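Local coordinates for Ras GTPase-activating-like protein rng2 (Schizosaccharomyces pombe, PDB 1P2X) that binds actin filaments through its calponin-homology domain and is required to build the contractile F-actin ring at the division site, at residues A[7-12]-A[104-109]. Numbering follows the deposited sequence.
Sequences YDYLCR and KVIYCI
Two helices of the calponin-homology domain meet at R12 and I106, the closest pair of CA atoms between residues 7-12 and 104-109, 7.4 Å apart. The first segment belongs to helix 2-23 and the second to helix 102-117, and the contact joins these two helices of the four-helix core; its centre lies about 7 Å from the centre of the chain. It illustrates how a small interface, 131 Å² counted over both sides, can be carried by one aliphatic residue set against an aromatic side chain and a backbone carbonyl.

I106 is that residue: its CB points at helix 2-23, and its two branches part to meet different partners. CG2, placed anti to the backbone N, comes to 3.8 Å from R12 O, a van der Waals contact with a carbonyl oxygen that accepts a hydrogen bond from H110 NE2, one turn further along the same helix as I106. CG1 turns instead to the end of Y9, approaching the ring obliquely at 4.3 Å from Y9 CZ. With CG anti to the backbone N (chi1 180°), the Y9 ring slants forward and outward from its helix, bringing the phenol oxygen to I106. Y9 is buried, and its hydroxyl is hydrogen-bonded to E35 OE1, a link that ties down the tip of the side chain and brings the short helix 34-37 into the same cluster. R12 shares chiefly its backbone with I106, since its side chain folds back along its own helix, where C11 CB lies against one face of the guanidinium, toward its rim, and NH2 forms a salt bridge with E15. Between the two segments, the closest approach is Y9 OH to I106 CG1, at 3.3 Å.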
# COMPACT_ATOMS: atom_id res chain seq x y z
N TYR A 7 14.53 -1.62 7.43
CA TYR A 7 14.94 -1.29 6.07
C TYR A 7 14.17 -2.08 5.00
O TYR A 7 13.76 -1.51 3.99
CB TYR A 7 16.44 -1.54 5.87
CG TYR A 7 16.86 -1.48 4.42
CD1 TYR A 7 17.08 -0.25 3.79
CD2 TYR A 7 17.04 -2.64 3.67
CE1 TYR A 7 17.48 -0.19 2.45
CE2 TYR A 7 17.43 -2.59 2.32
CZ TYR A 7 17.65 -1.36 1.73
OH TYR A 7 18.03 -1.30 0.42
N ASP A 8 14.01 -3.38 5.22
CA ASP A 8 13.31 -4.24 4.28
C ASP A 8 11.87 -3.79 4.07
O ASP A 8 11.43 -3.63 2.94
CG ASP A 8 14.66 -6.35 4.41
OD1 ASP A 8 15.47 -5.84 3.61
OD2 ASP A 8 14.88 -7.48 4.89
N TYR A 9 11.14 -3.56 5.17
CA TYR A 9 9.75 -3.13 5.09
C TYR A 9 9.64 -1.80 4.34
O TYR A 9 8.68 -1.59 3.59
CB TYR A 9 9.10 -3.02 6.48
CG TYR A 9 7.66 -2.56 6.39
CD1 TYR A 9 6.71 -3.33 5.72
CD2 TYR A 9 7.27 -1.32 6.89
CE1 TYR A 9 5.40 -2.87 5.53
CE2 TYR A 9 5.96 -0.86 6.71
CZ TYR A 9 5.04 -1.64 6.03
OH TYR A 9 3.76 -1.18 5.81
N LEU A 10 10.61 -0.92 4.53
CA LEU A 10 10.60 0.35 3.82
C LEU A 10 10.78 0.10 2.33
O LEU A 10 10.24 0.84 1.50
CB LEU A 10 11.70 1.29 4.35
CG LEU A 10 11.32 2.12 5.58
CD1 LEU A 10 12.54 2.88 6.11
CD2 LEU A 10 10.20 3.09 5.20
N CYS A 11 11.53 -0.93 1.98
CA CYS A 11 11.70 -1.27 0.56
C CYS A 11 10.37 -1.77 0.02
O CYS A 11 9.99 -1.46 -1.10
CB CYS A 11 12.76 -2.35 0.36
SG CYS A 11 14.44 -1.79 0.64
N ARG A 12 9.66 -2.56 0.83
CA ARG A 12 8.37 -3.07 0.41
C ARG A 12 7.41 -1.92 0.16
O ARG A 12 6.68 -1.91 -0.84
CB ARG A 12 7.80 -4.04 1.46
CG ARG A 12 8.77 -5.18 1.86
CD ARG A 12 8.98 -6.23 0.76
NE ARG A 12 10.00 -5.87 -0.23
CZ ARG A 12 11.31 -5.98 -0.05
NH1 ARG A 12 11.79 -6.44 1.10
NH2 ARG A 12 12.15 -5.66 -1.03
N LYS A 104 -0.49 -4.46 6.10
CA LYS A 104 -1.36 -5.38 5.38
C LYS A 104 -1.88 -4.71 4.13
O LYS A 104 -2.23 -5.38 3.15
CB LYS A 104 -2.52 -5.83 6.27
CG LYS A 104 -3.39 -6.91 5.64
CD LYS A 104 -4.39 -7.48 6.64
CE LYS A 104 -3.69 -8.03 7.87
NZ LYS A 104 -4.66 -8.62 8.84
N VAL A 105 -1.95 -3.39 4.15
CA VAL A 105 -2.38 -2.64 2.98
C VAL A 105 -1.29 -2.74 1.92
O VAL A 105 -1.55 -3.07 0.77
CB VAL A 105 -2.64 -1.15 3.33
CG1 VAL A 105 -2.87 -0.34 2.06
CG2 VAL A 105 -3.85 -1.04 4.25
N ILE A 106 -0.05 -2.48 2.34
CA ILE A 106 1.10 -2.57 1.46
C ILE A 106 1.19 -3.98 0.88
O ILE A 106 1.51 -4.17 -0.29
CB ILE A 106 2.40 -2.24 2.23
CG1 ILE A 106 2.33 -0.82 2.81
CG2 ILE A 106 3.61 -2.38 1.33
CD1 ILE A 106 1.94 0.24 1.78
N TYR A 107 0.90 -4.97 1.72
CA TYR A 107 0.91 -6.38 1.33
C TYR A 107 -0.17 -6.61 0.27
O TYR A 107 0.07 -7.23 -0.76
CB TYR A 107 0.63 -7.26 2.55
CG TYR A 107 0.55 -8.74 2.27
CD1 TYR A 107 1.64 -9.44 1.75
CD2 TYR A 107 -0.61 -9.46 2.55
CE1 TYR A 107 1.56 -10.81 1.51
CE2 TYR A 107 -0.70 -10.82 2.31
CZ TYR A 107 0.38 -11.49 1.79
OH TYR A 107 0.27 -12.83 1.53
N CYS A 108 -1.36 -6.08 0.52
CA CYS A 108 -2.45 -6.22 -0.41
C CYS A 108 -2.07 -5.62 -1.76
O CYS A 108 -2.33 -6.21 -2.82
CB CYS A 108 -3.72 -5.56 0.14
SG CYS A 108 -5.11 -5.57 -1.02
N ILE A 109 -1.41 -4.46 -1.73
CA ILE A 109 -1.00 -3.79 -2.97
C ILE A 109 -0.01 -4.62 -3.79
O ILE A 109 -0.07 -4.62 -5.02
CB ILE A 109 -0.40 -2.41 -2.66
CG1 ILE A 109 -1.51 -1.46 -2.17
CG2 ILE A 109 0.30 -1.85 -3.90
CD1 ILE A 109 -1.03 -0.11 -1.73